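Local coordinates for teichoic acid biosynthesis protein F (Staphylococcus epidermidis, PDB 3L7I), which belongs to the machinery of teichoic acid biosynthesis and joins a GT-A-type glycosyltransferase family region to a C-terminal region of the GT-B clan, at residues Thr446-Asp454 and Tyr647-Tyr658; Tyr524-Leu534 and Tyr606-Ile615. All coordinates share one frame; numbering follows the deposited sequence.

In the fold
Interaction 1 joins the two halves of the GT-B-like fold: residues 446-454 follow strand 438-441 of the seven-stranded parallel sheet, and residues 647-658 follow strand 637-640 of the six-stranded one. Interaction 2 stays within the second half, where two helices of the layer beside the six-stranded sheet pack together. The two share no segment; their centres lie 31 Å apart and their nearest atoms about 11 Å. Each is partly buried, with an apolar patch beside polar groups. Between the loops, backbone and side-chain hydrogen bonds accompany aromatic packing, whereas between the helices aliphatic contacts predominate and a single carboxylate supplies the cross-bond. In sequence, interaction 2 falls within the chain loop closed by interaction 1.

Interaction 1. Residues Thr446-Asp454 and Tyr647-Tyr658; sequences TPLKRLAND and YDKGLRGFYMNY
The Phe-654 ring is sandwiched between Leu-448 on one face and Leu-651 CD2 on the other, with Tyr-658 CB at its edge. Leu-448 CG stands 4.0 Å from the ring centroid of Phe-654 and only 2° off the normal, a CH-pi contact. The Tyr-655 ring carries Arg-450 CG over one face, offset toward the rim, and Asp-454 OD2 at its edge. Both rings lie where loops from the two Rossmann-like halves of a GT-B fold meet. A single beta bridge, Lys-449 with Phe-654, aligns the backbones, and Tyr-655 N donates to Leu-448 O at 3.2 Å. Although Leu-448 CB heads away from 647-658, CG set trans to the backbone N (chi1 163°) and the turn at CG bring both methyls back: CD2 lies over the Phe-654 face, while Leu-448 CD1 meets Met-656 CG at 3.7 Å.

The Tyr-655 hydroxyl reaches into the turn at 451-454. Tyr-655 OH donates to Asp-454 OD2 at 2.9 Å, meeting the anti side of the carboxylate, and accepts a weak bond from Leu-451 N at 3.4 Å. Arg-450 NE, just before that turn, bridges to Asp-454 O at 3.1 Å with a nearly straight 170° angle; the acceptor lies in the guanidinium plane, and Tyr-655 CE1 sits over one face of that group. Tyr-488 and Ile-492 of helix 487-496 also touch Tyr-655.

At the exposed side, Lys-449 lies close to a bound sulfate ion, and the bend at its last torsion (chi4) places Lys-449 NZ as a donor to Tyr-647 OH, 2.8 Å away in the plane of the ring.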
loop_
_atom_site.group_PDB
_atom_site.type_symbol
_atom_site.label_atom_id
_atom_site.label_comp_id
_atom_site.label_asym_id
_atom_site.label_seq_id
_atom_site.Cartn_x
_atom_site.Cartn_y
_atom_site.Cartn_z
ATOM N N THR A 446 0.259 -9.324 50.102
ATOM C CA THR A 446 -0.888 -8.729 50.756
ATOM C C THR A 446 -0.780 -7.221 50.655
ATOM O O THR A 446 0.238 -6.653 51.050
ATOM C CB THR A 446 -0.955 -9.100 52.257
ATOM O OG1 THR A 446 -1.236 -10.501 52.413
ATOM C CG2 THR A 446 -2.045 -8.300 52.935
ATOM N N PRO A 447 -1.827 -6.559 50.127
ATOM C CA PRO A 447 -1.695 -5.118 49.895
ATOM C C PRO A 447 -1.800 -4.353 51.199
ATOM O O PRO A 447 -2.580 -4.719 52.072
ATOM C CB PRO A 447 -2.891 -4.789 48.997
ATOM C CG PRO A 447 -3.409 -6.091 48.533
ATOM C CD PRO A 447 -3.108 -7.071 49.624
ATOM N N LEU A 448 -0.979 -3.317 51.327
ATOM C CA LEU A 448 -1.121 -2.340 52.392
ATOM C C LEU A 448 -1.536 -1.033 51.730
ATOM O O LEU A 448 -2.397 -0.317 52.237
ATOM C CB LEU A 448 0.194 -2.164 53.132
ATOM C CG LEU A 448 0.305 -0.910 53.987
ATOM C CD1 LEU A 448 -0.275 -1.189 55.349
ATOM C CD2 LEU A 448 1.748 -0.450 54.092
ATOM N N LYS A 449 -0.940 -0.738 50.584
ATOM C CA LYS A 449 -1.287 0.462 49.840
ATOM C C LYS A 449 -2.408 0.188 48.815
ATOM O O LYS A 449 -2.458 -0.877 48.197
ATOM C CB LYS A 449 -0.039 1.032 49.130
ATOM C CG LYS A 449 1.074 1.554 50.066
ATOM C CD LYS A 449 2.471 1.498 49.405
ATOM C CE LYS A 449 3.585 2.163 50.253
ATOM N NZ LYS A 449 3.770 3.648 49.948
ATOM N N ARG A 450 -3.299 1.157 48.632
ATOM C CA ARG A 450 -4.369 1.031 47.645
ATOM C C ARG A 450 -3.820 0.928 46.226
ATOM O O ARG A 450 -2.914 1.673 45.853
ATOM C CB ARG A 450 -5.328 2.222 47.733
ATOM C CG ARG A 450 -5.969 2.418 49.088
ATOM C CD ARG A 450 -6.942 3.596 49.072
ATOM N NE ARG A 450 -8.255 3.226 48.535
ATOM C CZ ARG A 450 -9.264 2.755 49.269
ATOM N NH1 ARG A 450 -9.122 2.593 50.591
ATOM N NH2 ARG A 450 -10.417 2.448 48.679
ATOM N N LEU A 451 -4.386 0.020 45.432
ATOM C CA LEU A 451 -3.937 -0.193 44.044
ATOM C C LEU A 451 -5.065 -0.422 43.044
ATOM O O LEU A 451 -6.165 -0.833 43.416
ATOM C CB LEU A 451 -2.960 -1.380 43.943
ATOM C CG LEU A 451 -3.210 -2.674 44.726
ATOM C CD1 LEU A 451 -4.653 -2.833 45.153
ATOM C CD2 LEU A 451 -2.763 -3.845 43.903
ATOM N N ALA A 452 -4.770 -0.187 41.770
ATOM C CA ALA A 452 -5.702 -0.500 40.687
ATOM C C ALA A 452 -7.017 0.297 40.805
ATOM O O ALA A 452 -6.993 1.524 40.838
ATOM C CB ALA A 452 -5.958 -1.993 40.625
ATOM N N ASN A 453 -8.157 -0.389 40.858
ATOM C CA ASN A 453 -9.447 0.292 40.928
ATOM C C ASN A 453 -9.531 1.306 42.090
ATOM O O ASN A 453 -10.240 2.327 42.022
ATOM C CB ASN A 453 -10.556 -0.739 41.076
ATOM C CG ASN A 453 -11.844 -0.292 40.436
ATOM O OD1 ASN A 453 -11.900 0.753 39.783
ATOM N ND2 ASN A 453 -12.892 -1.091 40.604
ATOM N N ASP A 454 -8.777 1.021 43.144
ATOM C CA ASP A 454 -8.952 1.684 44.421
ATOM C C ASP A 454 -8.155 2.960 44.554
ATOM O O ASP A 454 -8.406 3.739 45.466
ATOM C CB ASP A 454 -8.625 0.726 45.568
ATOM C CG ASP A 454 -9.666 -0.372 45.716
ATOM O OD1 ASP A 454 -10.658 -0.321 44.950
ATOM O OD2 ASP A 454 -9.512 -1.270 46.589
ATOM N N TYR A 647 3.346 11.385 55.315
ATOM C CA TYR A 647 2.383 10.409 54.789
ATOM C C TYR A 647 0.917 10.627 55.193
ATOM O O TYR A 647 0.270 9.710 55.706
ATOM C CB TYR A 647 2.793 8.986 55.171
ATOM C CG TYR A 647 3.407 8.154 54.062
ATOM C CD1 TYR A 647 4.610 8.519 53.467
ATOM C CD2 TYR A 647 2.799 6.974 53.638
ATOM C CE1 TYR A 647 5.183 7.736 52.459
ATOM C CE2 TYR A 647 3.357 6.187 52.634
ATOM C CZ TYR A 647 4.548 6.570 52.049
ATOM O OH TYR A 647 5.103 5.789 51.052
ATOM N N ASP A 648 0.412 11.839 54.973
ATOM C CA ASP A 648 -1.034 12.101 54.886
ATOM C C ASP A 648 -1.825 12.271 56.183
ATOM O O ASP A 648 -3.050 12.118 56.179
ATOM C CB ASP A 648 -1.722 11.048 54.016
ATOM C CG ASP A 648 -1.501 11.281 52.544
ATOM O OD1 ASP A 648 -1.729 12.427 52.094
ATOM O OD2 ASP A 648 -1.106 10.324 51.839
ATOM N N LYS A 649 -1.144 12.601 57.276
ATOM C CA LYS A 649 -1.828 12.871 58.542
ATOM C C LYS A 649 -2.597 11.638 59.049
ATOM O O LYS A 649 -2.075 10.864 59.856
ATOM C CB LYS A 649 -2.753 14.093 58.406
ATOM C CG LYS A 649 -2.202 15.174 57.468
ATOM C CD LYS A 649 -2.566 16.584 57.904
ATOM C CE LYS A 649 -1.764 17.606 57.110
ATOM N NZ LYS A 649 -1.487 18.837 57.898
ATOM N N GLY A 650 -3.828 11.457 58.572
ATOM C CA GLY A 650 -4.619 10.286 58.924
ATOM C C GLY A 650 -4.824 9.325 57.762
ATOM O O GLY A 650 -5.858 8.653 57.675
ATOM N N LEU A 651 -3.823 9.253 56.885
ATOM C CA LEU A 651 -3.887 8.497 55.627
ATOM C C LEU A 651 -4.710 7.206 55.662
ATOM O O LEU A 651 -4.331 6.220 56.295
ATOM C CB LEU A 651 -2.470 8.222 55.092
ATOM C CG LEU A 651 -2.289 7.220 53.945
ATOM C CD1 LEU A 651 -1.231 7.660 52.942
ATOM C CD2 LEU A 651 -1.942 5.868 54.519
ATOM N N ARG A 652 -5.838 7.232 54.963
ATOM C CA ARG A 652 -6.666 6.050 54.785
ATOM C C ARG A 652 -6.398 5.480 53.397
ATOM O O ARG A 652 -7.154 4.650 52.884
ATOM C CB ARG A 652 -8.143 6.404 54.951
ATOM C CG ARG A 652 -8.440 7.150 56.240
ATOM C CD ARG A 652 -9.721 7.959 56.134
ATOM N NE ARG A 652 -9.809 8.955 57.197
ATOM C CZ ARG A 652 -10.867 9.731 57.406
ATOM N NH1 ARG A 652 -11.933 9.624 56.624
ATOM N NH2 ARG A 652 -10.859 10.610 58.400
ATOM N N GLY A 653 -5.314 5.949 52.789
ATOM C CA GLY A 653 -4.802 5.354 51.568
ATOM C C GLY A 653 -4.089 4.053 51.898
ATOM O O GLY A 653 -3.219 3.592 51.150
ATOM N N PHE A 654 -4.459 3.490 53.050
ATOM C CA PHE A 654 -4.046 2.170 53.505
ATOM C C PHE A 654 -5.320 1.395 53.780
ATOM O O PHE A 654 -6.307 1.966 54.234
ATOM C CB PHE A 654 -3.272 2.290 54.810
ATOM C CG PHE A 654 -1.816 2.632 54.636
ATOM C CD1 PHE A 654 -1.297 2.939 53.388
ATOM C CD2 PHE A 654 -0.971 2.674 55.738
ATOM C CE1 PHE A 654 0.051 3.259 53.241
ATOM C CE2 PHE A 654 0.359 3.000 55.600
ATOM C CZ PHE A 654 0.873 3.288 54.344
ATOM N N TYR A 655 -5.312 0.096 53.517
ATOM C CA TYR A 655 -6.516 -0.695 53.725
ATOM C C TYR A 655 -6.687 -1.010 55.190
ATOM O O TYR A 655 -7.810 -1.172 55.676
ATOM C CB TYR A 655 -6.472 -1.998 52.953
ATOM C CG TYR A 655 -6.544 -1.843 51.455
ATOM C CD1 TYR A 655 -7.723 -1.460 50.825
ATOM C CD2 TYR A 655 -5.434 -2.120 50.661
ATOM C CE1 TYR A 655 -7.787 -1.344 49.455
ATOM C CE2 TYR A 655 -5.497 -2.007 49.299
ATOM C CZ TYR A 655 -6.671 -1.618 48.708
ATOM O OH TYR A 655 -6.692 -1.511 47.347
ATOM N N MET A 656 -5.572 -1.105 55.898
ATOM C CA MET A 656 -5.649 -1.426 57.306
ATOM C C MET A 656 -5.449 -0.209 58.196
ATOM O O MET A 656 -5.011 0.858 57.748
ATOM C CB MET A 656 -4.647 -2.505 57.658
ATOM C CG MET A 656 -3.237 -2.136 57.333
ATOM S SD MET A 656 -2.160 -2.775 58.625
ATOM C CE MET A 656 -2.845 -4.413 58.841
ATOM N N ASN A 657 -5.799 -0.366 59.465
ATOM C CA ASN A 657 -5.610 0.715 60.403
ATOM C C ASN A 657 -4.213 0.673 61.012
ATOM O O ASN A 657 -3.991 0.094 62.075
ATOM C CB ASN A 657 -6.697 0.726 61.467
ATOM C CG ASN A 657 -6.777 2.054 62.172
ATOM O OD1 ASN A 657 -5.769 2.759 62.293
ATOM N ND2 ASN A 657 -7.971 2.418 62.634
ATOM N N TYR A 658 -3.281 1.297 60.297
ATOM C CA TYR A 658 -1.855 1.311 60.625
ATOM C C TYR A 658 -1.532 1.760 62.047
ATOM O O TYR A 658 -0.644 1.202 62.705
ATOM C CB TYR A 658 -1.148 2.257 59.668
ATOM C CG TYR A 658 0.360 2.197 59.682
ATOM C CD1 TYR A 658 1.041 1.378 58.800
ATOM C CD2 TYR A 658 1.096 2.990 60.544
ATOM C CE1 TYR A 658 2.413 1.330 58.783
ATOM C CE2 TYR A 658 2.481 2.950 60.546
ATOM C CZ TYR A 658 3.139 2.116 59.654
ATOM O OH TYR A 658 4.522 2.064 59.632
#

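Interaction 2. Residues Tyr524-Leu534 and Tyr606-Ile615; sequences YLDEIRTHLNL and YNDVSELFLI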
loop_
_atom_site.group_PDB
_atom_site.type_symbol
_atom_site.label_atom_id
_atom_site.label_comp_id
_atom_site.label_asym_id
_atom_site.label_seq_id
_atom_site.Cartn_x
_atom_site.Cartn_y
_atom_site.Cartn_z
ATOM N N TYR A 524 19.763 -25.933 56.410
ATOM C CA TYR A 524 19.346 -24.952 55.420
ATOM C C TYR A 524 19.640 -23.539 55.915
ATOM O O TYR A 524 20.110 -22.690 55.157
ATOM C CB TYR A 524 17.853 -25.134 55.139
ATOM C CG TYR A 524 17.239 -24.199 54.127
ATOM C CD1 TYR A 524 17.840 -23.972 52.894
ATOM C CD2 TYR A 524 16.024 -23.575 54.392
ATOM C CE1 TYR A 524 17.262 -23.119 51.963
ATOM C CE2 TYR A 524 15.437 -22.732 53.470
ATOM C CZ TYR A 524 16.060 -22.506 52.259
ATOM O OH TYR A 524 15.468 -21.666 51.344
ATOM N N LEU A 525 19.370 -23.290 57.193
ATOM C CA LEU A 525 19.622 -21.966 57.756
ATOM C C LEU A 525 21.121 -21.676 57.708
ATOM O O LEU A 525 21.536 -20.529 57.518
ATOM C CB LEU A 525 19.062 -21.840 59.181
ATOM C CG LEU A 525 17.544 -22.008 59.276
ATOM C CD1 LEU A 525 17.036 -21.774 60.678
ATOM C CD2 LEU A 525 16.857 -21.072 58.304
ATOM N N ASP A 526 21.926 -22.729 57.847
ATOM C CA ASP A 526 23.374 -22.588 57.837
ATOM C C ASP A 526 23.922 -22.224 56.471
ATOM O O ASP A 526 24.821 -21.395 56.374
ATOM C CB ASP A 526 24.048 -23.853 58.363
ATOM C CG ASP A 526 24.050 -23.911 59.875
ATOM O OD1 ASP A 526 24.807 -24.735 60.462
ATOM O OD2 ASP A 526 23.292 -23.099 60.465
ATOM N N GLU A 527 23.393 -22.843 55.419
ATOM C CA GLU A 527 23.795 -22.477 54.061
ATOM C C GLU A 527 23.625 -20.973 53.888
ATOM O O GLU A 527 24.579 -20.241 53.605
ATOM C CB GLU A 527 22.925 -23.170 53.015
ATOM C CG GLU A 527 23.223 -24.631 52.753
ATOM C CD GLU A 527 22.236 -25.252 51.755
ATOM O OE1 GLU A 527 21.602 -24.481 50.982
ATOM O OE2 GLU A 527 22.094 -26.507 51.749
ATOM N N ILE A 528 22.381 -20.533 54.060
ATOM C CA ILE A 528 21.995 -19.143 53.898
ATOM C C ILE A 528 22.917 -18.250 54.704
ATOM O O ILE A 528 23.367 -17.203 54.221
ATOM C CB ILE A 528 20.561 -18.943 54.370
ATOM C CG1 ILE A 528 19.639 -19.923 53.645
ATOM C CG2 ILE A 528 20.137 -17.510 54.171
ATOM C CD1 ILE A 528 18.192 -19.894 54.127
ATOM N N ARG A 529 23.217 -18.676 55.926
ATOM C CA ARG A 529 24.013 -17.850 56.813
ATOM C C ARG A 529 25.460 -17.761 56.364
ATOM O O ARG A 529 26.020 -16.672 56.309
ATOM C CB ARG A 529 23.927 -18.330 58.260
ATOM C CG ARG A 529 22.634 -17.975 58.945
ATOM C CD ARG A 529 22.624 -18.488 60.356
ATOM N NE ARG A 529 23.719 -17.918 61.141
ATOM C CZ ARG A 529 23.600 -16.827 61.901
ATOM N NH1 ARG A 529 22.429 -16.181 61.977
ATOM N NH2 ARG A 529 24.645 -16.384 62.588
ATOM N N THR A 530 26.073 -18.897 56.040
ATOM C CA THR A 530 27.488 -18.868 55.672
ATOM C C THR A 530 27.681 -18.316 54.263
ATOM O O THR A 530 28.761 -17.813 53.934
ATOM C CB THR A 530 28.218 -20.228 55.867
ATOM O OG1 THR A 530 27.662 -21.205 54.992
ATOM C CG2 THR A 530 28.100 -20.704 57.316
ATOM N N HIS A 531 26.631 -18.386 53.448
ATOM C CA HIS A 531 26.666 -17.767 52.135
ATOM C C HIS A 531 26.812 -16.249 52.266
ATOM O O HIS A 531 27.600 -15.642 51.545
ATOM C CB HIS A 531 25.426 -18.128 51.329
ATOM C CG HIS A 531 25.394 -17.509 49.964
ATOM N ND1 HIS A 531 26.245 -17.899 48.950
ATOM C CD2 HIS A 531 24.617 -16.524 49.450
ATOM C CE1 HIS A 531 25.992 -17.181 47.869
ATOM N NE2 HIS A 531 25.009 -16.341 48.145
ATOM N N LEU A 532 26.068 -15.646 53.195
ATOM C CA LEU A 532 26.216 -14.217 53.503
ATOM C C LEU A 532 27.452 -13.849 54.361
ATOM O O LEU A 532 27.670 -12.670 54.661
ATOM C CB LEU A 532 24.952 -13.678 54.169
ATOM C CG LEU A 532 23.673 -13.723 53.327
ATOM C CD1 LEU A 532 22.425 -13.660 54.198
ATOM C CD2 LEU A 532 23.650 -12.629 52.268
ATOM N N ASN A 533 28.246 -14.852 54.744
ATOM C CA ASN A 533 29.449 -14.661 55.567
ATOM C C ASN A 533 29.184 -14.015 56.912
ATOM O O ASN A 533 29.964 -13.199 57.401
ATOM C CB ASN A 533 30.513 -13.885 54.804
ATOM C CG ASN A 533 30.772 -14.471 53.430
ATOM O OD1 ASN A 533 31.400 -15.533 53.297
ATOM N ND2 ASN A 533 30.273 -13.789 52.391
ATOM N N LEU A 534 28.072 -14.404 57.508
ATOM C CA LEU A 534 27.643 -13.840 58.769
ATOM C C LEU A 534 28.387 -14.463 59.955
ATOM O O LEU A 534 28.528 -15.683 60.041
ATOM C CB LEU A 534 26.136 -14.036 58.921
ATOM C CG LEU A 534 25.320 -13.338 57.834
ATOM C CD1 LEU A 534 23.835 -13.611 57.978
ATOM C CD2 LEU A 534 25.585 -11.865 57.918
ATOM N N TYR A 606 20.306 -9.849 46.978
ATOM C CA TYR A 606 20.153 -11.272 47.265
ATOM C C TYR A 606 18.954 -11.853 46.504
ATOM O O TYR A 606 17.882 -11.271 46.522
ATOM C CB TYR A 606 20.017 -11.470 48.775
ATOM C CG TYR A 606 20.126 -12.900 49.228
ATOM C CD1 TYR A 606 18.992 -13.639 49.553
ATOM C CD2 TYR A 606 21.366 -13.515 49.332
ATOM C CE1 TYR A 606 19.093 -14.957 49.966
ATOM C CE2 TYR A 606 21.481 -14.832 49.736
ATOM C CZ TYR A 606 20.344 -15.550 50.053
ATOM O OH TYR A 606 20.475 -16.861 50.453
ATOM N N ASN A 607 19.134 -12.978 45.814
ATOM C CA ASN A 607 18.080 -13.515 44.937
ATOM C C ASN A 607 16.754 -13.718 45.654
ATOM O O ASN A 607 15.689 -13.434 45.118
ATOM C CB ASN A 607 18.502 -14.855 44.331
ATOM C CG ASN A 607 19.967 -14.877 43.900
ATOM O OD1 ASN A 607 20.634 -13.835 43.860
ATOM N ND2 ASN A 607 20.476 -16.072 43.570
ATOM N N ASP A 608 16.829 -14.199 46.889
ATOM C CA ASP A 608 15.664 -14.767 47.560
ATOM C C ASP A 608 15.319 -14.164 48.951
ATOM O O ASP A 608 16.042 -14.314 49.942
ATOM C CB ASP A 608 15.828 -16.290 47.624
ATOM C CG ASP A 608 14.545 -16.995 47.953
ATOM O OD1 ASP A 608 14.150 -17.889 47.171
ATOM O OD2 ASP A 608 13.929 -16.643 48.990
ATOM N N VAL A 609 14.180 -13.503 49.018
ATOM C CA VAL A 609 13.882 -12.703 50.175
ATOM C C VAL A 609 13.326 -13.539 51.332
ATOM O O VAL A 609 13.418 -13.134 52.510
ATOM C CB VAL A 609 12.921 -11.557 49.803
ATOM C CG1 VAL A 609 11.499 -12.060 49.762
ATOM C CG2 VAL A 609 13.041 -10.439 50.806
ATOM N N SER A 610 12.757 -14.699 51.014
ATOM C CA SER A 610 12.154 -15.539 52.052
ATOM C C SER A 610 13.249 -16.169 52.893
ATOM O O SER A 610 13.100 -16.371 54.096
ATOM C CB SER A 610 11.305 -16.636 51.428
ATOM O OG SER A 610 10.985 -16.292 50.098
ATOM N N GLU A 611 14.354 -16.482 52.233
ATOM C CA GLU A 611 15.529 -16.962 52.928
ATOM C C GLU A 611 16.053 -15.891 53.876
ATOM O O GLU A 611 16.445 -16.197 54.998
ATOM C CB GLU A 611 16.608 -17.407 51.935
ATOM C CG GLU A 611 16.175 -18.598 51.093
ATOM C CD GLU A 611 17.266 -19.123 50.204
ATOM O OE1 GLU A 611 18.281 -18.418 50.030
ATOM O OE2 GLU A 611 17.108 -20.243 49.670
ATOM N N LEU A 612 16.043 -14.634 53.453
ATOM C CA LEU A 612 16.478 -13.586 54.358
ATOM C C LEU A 612 15.562 -13.518 55.604
ATOM O O LEU A 612 16.038 -13.307 56.731
ATOM C CB LEU A 612 16.609 -12.241 53.645
ATOM C CG LEU A 612 17.761 -12.167 52.636
ATOM C CD1 LEU A 612 17.795 -10.826 51.885
ATOM C CD2 LEU A 612 19.075 -12.432 53.331
ATOM N N PHE A 613 14.259 -13.732 55.429
ATOM C CA PHE A 613 13.384 -13.745 56.605
ATOM C C PHE A 613 13.762 -14.881 57.535
ATOM O O PHE A 613 13.898 -14.681 58.743
ATOM C CB PHE A 613 11.896 -13.862 56.239
ATOM C CG PHE A 613 11.364 -12.698 55.473
ATOM C CD1 PHE A 613 11.799 -11.415 55.747
ATOM C CD2 PHE A 613 10.422 -12.885 54.486
ATOM C CE1 PHE A 613 11.319 -10.343 55.034
ATOM C CE2 PHE A 613 9.936 -11.815 53.778
ATOM C CZ PHE A 613 10.382 -10.542 54.053
ATOM N N LEU A 614 13.912 -16.077 56.967
ATOM C CA LEU A 614 14.173 -17.288 57.748
ATOM C C LEU A 614 15.308 -17.087 58.743
ATOM O O LEU A 614 15.223 -17.505 59.886
ATOM C CB LEU A 614 14.507 -18.462 56.837
ATOM C CG LEU A 614 13.323 -19.238 56.272
ATOM C CD1 LEU A 614 13.802 -20.567 55.733
ATOM C CD2 LEU A 614 12.262 -19.460 57.340
ATOM N N ILE A 615 16.375 -16.428 58.314
ATOM C CA ILE A 615 17.486 -16.216 59.220
ATOM C C ILE A 615 17.387 -14.916 60.041
ATOM O O ILE A 615 18.346 -14.546 60.709
ATOM C CB ILE A 615 18.847 -16.285 58.483
ATOM C CG1 ILE A 615 19.018 -15.069 57.571
ATOM C CG2 ILE A 615 19.008 -17.620 57.747
ATOM C CD1 ILE A 615 20.410 -14.941 56.953
#
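Glu-611 meets Ile-528 and Tyr-524 across two helices whose axes, at their closest 9.9 Å apart, run at 103° to each other. From CB outward, each part of Glu-611 has a neighbour. Glu-611 CB packs on Ile-528 CD1 at 3.7 Å, and Glu-611 CG passes the same methyl at 3.9 Å while also lying beside the Tyr-524 hydroxyl. Beyond CG the chain is extended, which carries the carboxylate between two tyrosine hydroxyls. Glu-611 OE1 accepts from Tyr-606 OH at 2.7 Å, nearly in line with its C-O bond. Glu-611 OE2 accepts from Tyr-524 OH, also at 2.7 Å, on the anti side; the Tyr-524 ring and the carboxylate are turned 79° against each other. One carboxylate thus ties both tyrosines, and Ile-528 CD1 also covers a face of the Tyr-524 ring.

Ile-615 fills the apolar side. Its CG2 touches Ile-528 CG2 and Arg-529 CG, while Ile-615 CD1 meets Leu-532 CD1 at 3.6 Å. His-531 and Tyr-606 approach rim to rim, CD2 to CE2, with planes at 57°.

One end of each helix is capped: Asp-608 OD2 caps helix 609-614 by accepting from Glu-611 N, and Asn-533, with positive phi, closes helix 522-531 in a Schellman motif. These helices precede the adjacent parallel strands 618-621 and 539-543, so the contact is the helix-on-helix packing of a Rossmann-like half of the GT-B fold.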